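Local atomic coordinates of O-methyltransferase family 2 (Planctopirus limnophila, PDB entry 5I2H), a protein that probably transfers methyl groups from S-adenosyl-L-methionine to hydroxyl oxygens of its substrates, and can hold the flavone apigenin in a pocket. Residues G310-E313 against I314-S318; Q68-V71 against T72-A76; L60-S63 against E64-Q68. All blocks are in the same frame, centred on the assembly; numbering follows the deposited sequence.

Interaction 1 of 3, residues G310-E313 against I314-S318. With AGI (5,7-dihydroxy-2-(4-hydroxyphenyl)-4H-chromen-4-one), chain C.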
ATOM      1  N   GLY A 310      -2.663  -7.410 -14.224  1.00 11.65           N
ATOM      2  CA  GLY A 310      -1.557  -7.222 -13.312  1.00 11.87           C
ATOM      3  C   GLY A 310      -0.353  -6.781 -14.132  1.00 11.40           C
ATOM      4  O   GLY A 310      -0.497  -6.421 -15.325  1.00 11.95           O
ATOM      5  N   PRO A 311       0.834  -6.765 -13.510  1.00 12.63           N
ATOM      6  CA  PRO A 311       1.042  -7.101 -12.097  1.00 12.44           C
ATOM      7  C   PRO A 311       0.547  -6.006 -11.156  1.00 12.23           C
ATOM      8  O   PRO A 311       0.283  -4.875 -11.585  1.00 11.30           O
ATOM      9  CB  PRO A 311       2.562  -7.260 -11.995  1.00 15.69           C
ATOM     10  CG  PRO A 311       3.102  -6.419 -13.124  1.00 18.44           C
ATOM     11  CD  PRO A 311       2.077  -6.373 -14.201  1.00 14.48           C
ATOM     12  N   LEU A 312       0.454  -6.364  -9.875  1.00 11.48           N
ATOM     13  CA  LEU A 312      -0.127  -5.473  -8.875  1.00 10.59           C
ATOM     14  C   LEU A 312       0.576  -4.116  -8.850  1.00 10.91           C
ATOM     15  O   LEU A 312      -0.080  -3.066  -8.806  1.00 12.16           O
ATOM     16  CB  LEU A 312      -0.065  -6.131  -7.487  1.00  9.91           C
ATOM     17  CG  LEU A 312      -0.685  -5.282  -6.363  1.00 13.10           C
ATOM     18  CD1 LEU A 312      -2.167  -4.967  -6.651  1.00 12.89           C
ATOM     19  CD2 LEU A 312      -0.522  -5.970  -4.991  1.00 14.61           C
ATOM     20  N   GLU A 313       1.910  -4.111  -8.830  1.00 11.45           N
ATOM     21  CA  GLU A 313       2.567  -2.819  -8.656  1.00 12.25           C
ATOM     22  C   GLU A 313       2.276  -1.885  -9.838  1.00 12.25           C
ATOM     23  O   GLU A 313       2.146  -0.665  -9.635  1.00 13.67           O
ATOM     24  CB  GLU A 313       4.070  -2.994  -8.419  1.00 17.43           C
ATOM     25  CG  GLU A 313       4.800  -3.706  -9.509  1.00 23.13           C
ATOM     26  CD  GLU A 313       4.805  -5.250  -9.365  1.00 28.78           C
ATOM     27  OE1 GLU A 313       3.993  -5.839  -8.612  1.00 24.31           O
ATOM     28  OE2 GLU A 313       5.666  -5.868 -10.035  1.00 35.74           O
ATOM     29  N   ILE A 314       2.099  -2.436 -11.056  1.00 11.05           N
ATOM     30  CA  ILE A 314       1.790  -1.590 -12.220  1.00  9.59           C
ATOM     31  C   ILE A 314       0.316  -1.205 -12.193  1.00  8.08           C
ATOM     32  O   ILE A 314      -0.045  -0.079 -12.576  1.00 10.23           O
ATOM     33  CB  ILE A 314       2.177  -2.282 -13.547  1.00 11.59           C
ATOM     34  CG1 ILE A 314       3.656  -2.683 -13.543  1.00 13.43           C
ATOM     35  CG2 ILE A 314       1.901  -1.380 -14.764  1.00  9.74           C
ATOM     36  CD1 ILE A 314       4.588  -1.577 -13.078  1.00 14.18           C
ATOM     37  N   ALA A 315      -0.549  -2.096 -11.696  1.00  8.20           N
ATOM     38  CA  ALA A 315      -1.969  -1.760 -11.605  1.00  8.65           C
ATOM     39  C   ALA A 315      -2.194  -0.617 -10.607  1.00 10.15           C
ATOM     40  O   ALA A 315      -3.060   0.256 -10.824  1.00  9.39           O
ATOM     41  CB  ALA A 315      -2.766  -3.013 -11.231  1.00  9.92           C
ATOM     42  N   LEU A 316      -1.419  -0.581  -9.522  1.00  9.22           N
ATOM     43  CA  LEU A 316      -1.574   0.529  -8.576  1.00  9.82           C
ATOM     44  C   LEU A 316      -1.001   1.819  -9.145  1.00 10.95           C
ATOM     45  O   LEU A 316      -1.599   2.890  -9.002  1.00 11.66           O
ATOM     46  CB  LEU A 316      -0.928   0.192  -7.224  1.00  9.58           C
ATOM     47  CG  LEU A 316      -1.575  -1.016  -6.497  1.00 11.07           C
ATOM     48  CD1 LEU A 316      -0.921  -1.224  -5.118  1.00 10.79           C
ATOM     49  CD2 LEU A 316      -3.123  -0.807  -6.332  1.00 11.37           C
ATOM     50  N   TYR A 317       0.163   1.739  -9.785  1.00 10.85           N
ATOM     51  CA  TYR A 317       0.723   2.909 -10.454  1.00 10.41           C
ATOM     52  C   TYR A 317      -0.235   3.423 -11.526  1.00 10.20           C
ATOM     53  O   TYR A 317      -0.393   4.643 -11.700  1.00 10.21           O
ATOM     54  CB  TYR A 317       2.089   2.534 -11.029  1.00 11.81           C
ATOM     55  CG  TYR A 317       2.795   3.639 -11.752  1.00 13.15           C
ATOM     56  CD1 TYR A 317       2.736   4.948 -11.301  1.00 15.55           C
ATOM     57  CD2 TYR A 317       3.559   3.359 -12.864  1.00 16.77           C
ATOM     58  CE1 TYR A 317       3.413   5.958 -11.964  1.00 16.33           C
ATOM     59  CE2 TYR A 317       4.237   4.361 -13.536  1.00 18.11           C
ATOM     60  CZ  TYR A 317       4.142   5.655 -13.088  1.00 18.21           C
ATOM     61  OH  TYR A 317       4.834   6.643 -13.746  1.00 19.72           O
ATOM     62  N   SER A 318      -0.920   2.505 -12.224  1.00  9.59           N
ATOM     63  CA  SER A 318      -1.927   2.901 -13.212  1.00 11.41           C
ATOM     64  C   SER A 318      -3.050   3.734 -12.592  1.00 11.38           C
ATOM     65  O   SER A 318      -3.542   4.691 -13.212  1.00 10.43           O
ATOM     66  CB  SER A 318      -2.492   1.653 -13.878  1.00  9.68           C
ATOM     67  OG  SER A 318      -3.182   2.035 -15.046  1.00 10.57           O
TER
HETATM   68  CAG AGI C 501       2.172  14.565 -11.006  1.00 46.44           C
HETATM   69  CAE AGI C 501       1.629  15.474 -10.103  1.00 47.01           C
HETATM   70  CAM AGI C 501       0.798  16.484 -10.580  1.00 47.54           C
HETATM   71  OAB AGI C 501       0.272  17.362  -9.676  1.00 48.49           O
HETATM   72  CAF AGI C 501       0.512  16.586 -11.952  1.00 47.10           C
HETATM   73  CAH AGI C 501       1.056  15.670 -12.860  1.00 46.65           C
HETATM   74  CAP AGI C 501       1.889  14.660 -12.374  1.00 45.12           C
HETATM   75  CAQ AGI C 501       2.531  13.624 -13.227  1.00 42.50           C
HETATM   76  OAL AGI C 501       3.066  12.591 -12.494  1.00 40.41           O
HETATM   77  CAJ AGI C 501       2.605  13.668 -14.631  1.00 40.70           C
HETATM   78  CAR AGI C 501       3.238  12.621 -15.329  1.00 38.44           C
HETATM   79  OAA AGI C 501       3.330  12.653 -16.581  1.00 34.76           O
HETATM   80  CAT AGI C 501       3.835  11.477 -14.543  1.00 38.64           C
HETATM   81  CAS AGI C 501       3.701  11.526 -13.069  1.00 38.35           C
HETATM   82  CAK AGI C 501       4.209  10.517 -12.270  1.00 35.64           C
HETATM   83  CAN AGI C 501       4.857   9.443 -12.848  1.00 34.15           C
HETATM   84  OAC AGI C 501       5.349   8.499 -12.013  1.00 31.85           O
HETATM   85  CAI AGI C 501       5.029   9.330 -14.236  1.00 35.47           C
HETATM   86  CAO AGI C 501       4.553  10.289 -15.114  1.00 36.68           C
HETATM   87  OAD AGI C 501       4.752  10.113 -16.433  1.00 36.69           O

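Interaction 2 of 3, residues Q68-V71 against T72-A76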
ATOM      1  N   GLN A  68     -11.572   0.086 -16.954  1.00 18.80           N
ATOM      2  CA  GLN A  68     -10.353  -0.698 -17.130  1.00 19.21           C
ATOM      3  C   GLN A  68      -9.445  -0.571 -15.922  1.00 15.86           C
ATOM      4  O   GLN A  68      -8.902  -1.575 -15.458  1.00 16.29           O
ATOM      5  CB  GLN A  68      -9.566  -0.303 -18.384  1.00 20.31           C
ATOM      6  CG  GLN A  68     -10.188  -0.626 -19.715  1.00 24.19           C
ATOM      7  CD  GLN A  68      -9.954  -2.054 -20.191  1.00 26.20           C
ATOM      8  OE1 GLN A  68      -9.715  -2.967 -19.407  1.00 25.33           O
ATOM      9  NE2 GLN A  68     -10.009  -2.236 -21.508  1.00 28.34           N
ATOM     10  N   VAL A  69      -9.222   0.652 -15.419  1.00 13.86           N
ATOM     11  CA  VAL A  69      -8.259   0.743 -14.322  1.00 10.88           C
ATOM     12  C   VAL A  69      -8.825   0.075 -13.062  1.00 11.03           C
ATOM     13  O   VAL A  69      -8.076  -0.520 -12.280  1.00 11.52           O
ATOM     14  CB  VAL A  69      -7.788   2.188 -14.026  1.00 13.39           C
ATOM     15  CG1 VAL A  69      -7.255   2.857 -15.303  1.00 14.12           C
ATOM     16  CG2 VAL A  69      -8.853   3.046 -13.408  1.00 16.04           C
ATOM     17  N   LEU A  70     -10.145   0.150 -12.860  1.00 10.48           N
ATOM     18  CA  LEU A  70     -10.779  -0.484 -11.708  1.00  9.74           C
ATOM     19  C   LEU A  70     -10.683  -1.997 -11.820  1.00 12.72           C
ATOM     20  O   LEU A  70     -10.291  -2.680 -10.861  1.00 12.26           O
ATOM     21  CB  LEU A  70     -12.242  -0.021 -11.611  1.00 12.60           C
ATOM     22  CG  LEU A  70     -13.025  -0.646 -10.452  1.00 16.46           C
ATOM     23  CD1 LEU A  70     -13.977   0.350  -9.781  1.00 20.65           C
ATOM     24  CD2 LEU A  70     -13.833  -1.799 -10.965  1.00 18.89           C
ATOM     25  N   VAL A  71     -11.016  -2.537 -12.997  1.00 12.25           N
ATOM     26  CA  VAL A  71     -10.984  -3.985 -13.177  1.00 12.52           C
ATOM     27  C   VAL A  71      -9.559  -4.503 -13.084  1.00 12.00           C
ATOM     28  O   VAL A  71      -9.299  -5.538 -12.443  1.00 12.99           O
ATOM     29  CB  VAL A  71     -11.647  -4.382 -14.509  1.00 13.83           C
ATOM     30  CG1 VAL A  71     -11.297  -5.845 -14.877  1.00 15.25           C
ATOM     31  CG2 VAL A  71     -13.159  -4.190 -14.413  1.00 15.46           C
ATOM     32  N   THR A  72      -8.614  -3.817 -13.736  1.00 11.39           N
ATOM     33  CA  THR A  72      -7.220  -4.236 -13.655  1.00 11.60           C
ATOM     34  C   THR A  72      -6.719  -4.232 -12.215  1.00 10.58           C
ATOM     35  O   THR A  72      -6.044  -5.179 -11.779  1.00 11.61           O
ATOM     36  CB  THR A  72      -6.360  -3.336 -14.552  1.00 10.42           C
ATOM     37  OG1 THR A  72      -6.732  -3.593 -15.910  1.00 12.27           O
ATOM     38  CG2 THR A  72      -4.857  -3.581 -14.373  1.00 11.53           C
ATOM     39  N   GLY A  73      -7.047  -3.192 -11.449  1.00 10.16           N
ATOM     40  CA  GLY A  73      -6.606  -3.159 -10.054  1.00 10.39           C
ATOM     41  C   GLY A  73      -7.170  -4.312  -9.235  1.00 11.49           C
ATOM     42  O   GLY A  73      -6.455  -4.972  -8.456  1.00 11.08           O
ATOM     43  N   LEU A  74      -8.464  -4.577  -9.397  1.00 11.39           N
ATOM     44  CA  LEU A  74      -9.072  -5.630  -8.599  1.00 10.47           C
ATOM     45  C   LEU A  74      -8.627  -7.011  -9.069  1.00  8.87           C
ATOM     46  O   LEU A  74      -8.470  -7.910  -8.240  1.00 10.87           O
ATOM     47  CB  LEU A  74     -10.610  -5.514  -8.622  1.00 11.80           C
ATOM     48  CG  LEU A  74     -11.150  -4.208  -8.017  1.00 12.81           C
ATOM     49  CD1 LEU A  74     -12.664  -4.067  -8.265  1.00 13.43           C
ATOM     50  CD2 LEU A  74     -10.799  -4.078  -6.525  1.00 12.55           C
ATOM     51  N   CYS A  75      -8.394  -7.195 -10.379  1.00  9.26           N
ATOM     52  CA  CYS A  75      -7.801  -8.444 -10.837  1.00  9.75           C
ATOM     53  C   CYS A  75      -6.426  -8.649 -10.227  1.00 10.15           C
ATOM     54  O   CYS A  75      -6.078  -9.765  -9.801  1.00 11.78           O
ATOM     55  CB  CYS A  75      -7.680  -8.448 -12.366  1.00 11.72           C
ATOM     56  SG  CYS A  75      -9.257  -8.727 -13.255  1.00 12.48           S
ATOM     57  N   ALA A  76      -5.617  -7.570 -10.182  1.00  9.66           N
ATOM     58  CA  ALA A  76      -4.257  -7.691  -9.693  1.00  8.99           C
ATOM     59  C   ALA A  76      -4.221  -8.035  -8.209  1.00 10.40           C
ATOM     60  O   ALA A  76      -3.252  -8.658  -7.757  1.00 12.34           O
ATOM     61  CB  ALA A  76      -3.483  -6.397  -9.961  1.00  9.24           C
TER
HETATM   62  O   HOH W   1      -9.052  -4.283 -17.418  1.00 20.75           O

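Interaction 3 of 3, residues L60-S63 against E64-Q68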
ATOM      1  N   LEU A  60     -21.841   0.016 -13.862  1.00 29.08           N
ATOM      2  CA  LEU A  60     -21.180   0.927 -12.946  1.00 28.00           C
ATOM      3  C   LEU A  60     -21.304   2.378 -13.378  1.00 32.55           C
ATOM      4  O   LEU A  60     -20.918   3.264 -12.607  1.00 35.36           O
ATOM      5  CB  LEU A  60     -19.693   0.570 -12.820  1.00 23.74           C
ATOM      6  CG  LEU A  60     -19.342  -0.807 -12.235  1.00 23.22           C
ATOM      7  CD1 LEU A  60     -17.831  -1.012 -12.151  1.00 19.45           C
ATOM      8  CD2 LEU A  60     -19.978  -0.965 -10.850  1.00 25.00           C
ATOM      9  N   VAL A  61     -21.807   2.626 -14.590  1.00 33.57           N
ATOM     10  CA  VAL A  61     -21.892   3.938 -15.237  1.00 34.98           C
ATOM     11  C   VAL A  61     -20.527   4.632 -15.184  1.00 34.18           C
ATOM     12  O   VAL A  61     -20.370   5.728 -14.627  1.00 36.28           O
ATOM     13  CB  VAL A  61     -23.068   4.785 -14.674  1.00 36.87           C
ATOM     14  CG1 VAL A  61     -24.335   3.982 -14.748  1.00 36.95           C
ATOM     15  CG2 VAL A  61     -22.915   5.253 -13.230  1.00 37.86           C
ATOM     16  N   LEU A  62     -19.537   4.006 -15.819  1.00 31.05           N
ATOM     17  CA  LEU A  62     -18.168   4.501 -15.852  1.00 28.28           C
ATOM     18  C   LEU A  62     -17.657   4.503 -17.286  1.00 28.35           C
ATOM     19  O   LEU A  62     -18.122   3.734 -18.135  1.00 31.89           O
ATOM     20  CB  LEU A  62     -17.220   3.647 -14.969  1.00 24.38           C
ATOM     21  CG  LEU A  62     -17.406   3.602 -13.449  1.00 23.23           C
ATOM     22  CD1 LEU A  62     -16.396   2.618 -12.815  1.00 22.33           C
ATOM     23  CD2 LEU A  62     -17.249   4.990 -12.834  1.00 23.41           C
ATOM     24  N   SER A  63     -16.685   5.368 -17.546  1.00 25.61           N
ATOM     25  CA  SER A  63     -16.005   5.360 -18.833  1.00 25.87           C
ATOM     26  C   SER A  63     -15.258   4.047 -19.025  1.00 24.65           C
ATOM     27  O   SER A  63     -15.032   3.291 -18.076  1.00 24.01           O
ATOM     28  CB  SER A  63     -15.026   6.534 -18.936  1.00 23.69           C
ATOM     29  OG  SER A  63     -13.949   6.385 -18.010  1.00 22.27           O
ATOM     30  N   GLU A  64     -14.885   3.786 -20.281  1.00 25.64           N
ATOM     31  CA  GLU A  64     -14.025   2.650 -20.588  1.00 23.83           C
ATOM     32  C   GLU A  64     -12.735   2.720 -19.799  1.00 22.14           C
ATOM     33  O   GLU A  64     -12.290   1.713 -19.238  1.00 20.14           O
ATOM     34  CB  GLU A  64     -13.699   2.601 -22.084  1.00 26.39           C
ATOM     35  CG  GLU A  64     -13.099   1.249 -22.570  1.00 30.89           C
ATOM     36  CD  GLU A  64     -11.533   1.179 -22.656  1.00 33.55           C
ATOM     37  OE1 GLU A  64     -10.822   2.209 -22.456  1.00 36.05           O
ATOM     38  OE2 GLU A  64     -11.015   0.058 -22.943  1.00 31.65           O
ATOM     39  N   ARG A  65     -12.121   3.900 -19.740  1.00 20.26           N
ATOM     40  CA  ARG A  65     -10.845   4.010 -19.040  1.00 18.27           C
ATOM     41  C   ARG A  65     -11.033   3.747 -17.554  1.00 18.35           C
ATOM     42  O   ARG A  65     -10.273   2.974 -16.949  1.00 17.85           O
ATOM     43  CB  ARG A  65     -10.221   5.395 -19.269  1.00 17.11           C
ATOM     44  CG  ARG A  65      -8.827   5.529 -18.595  1.00 16.34           C
ATOM     45  CD  ARG A  65      -8.152   6.872 -18.882  1.00 17.63           C
ATOM     46  NE  ARG A  65      -8.897   7.990 -18.334  1.00 16.35           N
ATOM     47  CZ  ARG A  65      -8.394   8.885 -17.496  1.00 18.14           C
ATOM     48  NH1 ARG A  65      -7.127   8.791 -17.075  1.00 16.13           N
ATOM     49  NH2 ARG A  65      -9.161   9.893 -17.089  1.00 19.25           N
ATOM     50  N   ALA A  66     -12.049   4.375 -16.944  1.00 17.33           N
ATOM     51  CA  ALA A  66     -12.268   4.171 -15.510  1.00 15.53           C
ATOM     52  C   ALA A  66     -12.568   2.713 -15.217  1.00 14.24           C
ATOM     53  O   ALA A  66     -12.080   2.156 -14.216  1.00 14.79           O
ATOM     54  CB  ALA A  66     -13.417   5.057 -15.010  1.00 14.58           C
ATOM     55  N   THR A  67     -13.355   2.067 -16.085  1.00 17.33           N
ATOM     56  CA  THR A  67     -13.675   0.664 -15.826  1.00 18.92           C
ATOM     57  C   THR A  67     -12.427  -0.209 -15.961  1.00 18.98           C
ATOM     58  O   THR A  67     -12.207  -1.119 -15.136  1.00 17.73           O
ATOM     59  CB  THR A  67     -14.804   0.186 -16.742  1.00 22.15           C
ATOM     60  OG1 THR A  67     -15.942   1.049 -16.580  1.00 24.05           O
ATOM     61  CG2 THR A  67     -15.223  -1.239 -16.369  1.00 21.83           C
ATOM     62  N   GLN A  68     -11.572   0.086 -16.954  1.00 18.80           N
ATOM     63  CA  GLN A  68     -10.353  -0.698 -17.130  1.00 19.21           C
ATOM     64  C   GLN A  68      -9.445  -0.571 -15.922  1.00 15.86           C
ATOM     65  O   GLN A  68      -8.902  -1.575 -15.458  1.00 16.29           O
ATOM     66  CB  GLN A  68      -9.566  -0.303 -18.384  1.00 20.31           C
ATOM     67  CG  GLN A  68     -10.188  -0.626 -19.715  1.00 24.19           C
ATOM     68  CD  GLN A  68      -9.954  -2.054 -20.191  1.00 26.20           C
ATOM     69  OE1 GLN A  68      -9.715  -2.967 -19.407  1.00 25.33           O
ATOM     70  NE2 GLN A  68     -10.009  -2.236 -21.508  1.00 28.34           N
TER

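Interaction 1 of 3, residues G310-E313 against I314-S318
The N-cap of helix 312-324 is Pro311, whose O receives the amide of Ala315 at 2.9 Å between O and N, and a weak, bent bond from Ile314 N; the bonds that follow are regular, as in Leu316 N to Leu312 O, 2.9 Å. Proline suits the place because it lacks an N-H, which costs nothing where no earlier helical carbonyl waits for one. The peptide bond between Gly310 and Pro311 is cis. The proline ring lies alongside Ile314, CG of Pro311 to CG1 of Ile314 at 3.8 Å. Leu312 swings CG away from its own N (chi1 -179°), which brings CD1 back over the helix to 4.0 Å from Leu316 CG; Leu312 also packs on Leu23 of the second subunit. Glu313, with CG wedged between N and carbonyl carbon (chi1 59°), folds against the start of the next residue: its CG is 3.4 Å from Ile314 N.

The helix belongs to the methyltransferase domain, and this end of it packs on helix 64-76 of the dimerisation domain, where the small Ala315 lets the two backbones come close. Six residues on from Pro311, Tyr317 N bonds Glu313 O at 3.1 Å while its ring leads away from the first turn to the flavone. Apigenin's 7-hydroxyl, OAC, sits at the ring's edge and hydrogen-bonds Tyr317 OH at 2.6 Å, and Arg168 bonds the same phenol oxygen, although the exact place of that oxygen, and so of both bonds, is less certain. Tyr109 of the second subunit packs on the tyrosine and bonds the ligand.

Interaction 2 of 3, residues Q68-V71 against T72-A76
Thr72 OG1 is tied to Gln68, one turn earlier, through a water that donates to both: 2.9 Å from the water to Thr72 OG1 and a short 2.5 Å to Gln68 OE1. Thr72 OG1 is also hydrogen-bonded to Leu308 O, in the loop that precedes helix 312-324, while the other end of the Gln68 amide, NE2, belongs to Glu64. Threonine suits a buried helix position because OG1, set opposite the carbonyl carbon (chi1 -67°), stays close to the preceding turn, and the methyl CG2 is left to pack on Ala315.

The backbone is regular alpha-helix; Thr72 N meets Gln68 O at 2.8 Å, Gly73 N meets Val69 O at 3.0 Å, and Cys75 N meets Val71 O at 2.8 Å. These are the C-terminal two-thirds of helix 64-76, in the dimerisation domain, which is grouped with helix-turn-helix families. On one flank Leu70 CD2 rests on Leu74 CD1 at 3.7 Å, and both leucines pack against Leu32 and Ser36 of helix 26-39. Round the helix, Val71 CG1 lies 3.9 Å from Cys75 SG, a pair that packs on strand 80-82, Cys75 on Leu80 and both residues on Lys82.

Interaction 3 of 3, residues L60-S63 against E64-Q68
From Ser63 CB, which lies 3.1 Å from the N of Glu64, the side chain turns back over the start of helix 64-76. Its OG, held between the backbone N and the carbonyl carbon (chi1 67°), lies over the first turn and accepts the amide of Ala66: 3.0 Å from Ser63 OG to Ala66 N, nearly straight at 164°. The same Ser63 OG lies 3.3 Å from Ala66 CB, and it is also hydrogen-bonded to Asp129 OD2. Serine is apt as N-cap because its short hydroxyl reaches an amide of the first turn, which has no preceding turn of helix to supply a carbonyl.

The carbonyl of Ser63 is gripped twice by Thr67. Thr67 N bonds Ser63 O at 2.9 Å in the regular helical way, and Thr67 OG1 donates to Ser63 O at 2.8 Å; the two donors approach from opposite faces of the carbonyl plane. Having OG1 opposite the carbonyl carbon (chi1 -56°) directs it back to the turn, where Leu62 CB touches Thr67 OG1 at 3.3 Å and Ala66 CB at 4.1 Å.

This is the turn between helices 53-60 and 64-76, consistent with a helix-turn-helix: the first helix closes with a Schellman motif at Val61, whose positive phi ends the helix, and Ser63 opens the second. Thr67 and Glu64 then lean on helix 53-60, at Gln57. Within the new helix Gln68 NE2 bonds Glu64 OE2 at 2.9 Å, meeting it from above the carboxylate plane, and that oxygen also forms a salt bridge to Arg277. Arg65, long enough to leave the helix surface, forms a salt bridge to Asp129 and bonds the carbonyl oxygens of Thr325 and Gly327.

In the fold
Along the chain the order is interaction 3, interaction 2, then interaction 1 much later. Interactions 3 and 2 both use helix 64-76, share Gln68 and have centres about 11 Å apart; interaction 3 leads into the helix from the turn, and interaction 2 carries it to its end. Interaction 1 starts helix 312-324 in the methyltransferase domain, its centre about 8 Å from that of interaction 2 and about 17 Å from that of interaction 3. The two helices meet where Ala76 packs on Ala315 and on the backbone of Leu312, at its CA. The dimerisation and methyltransferase domains are thereby packed together through a helix that itself carries Tyr317 of the apigenin pocket.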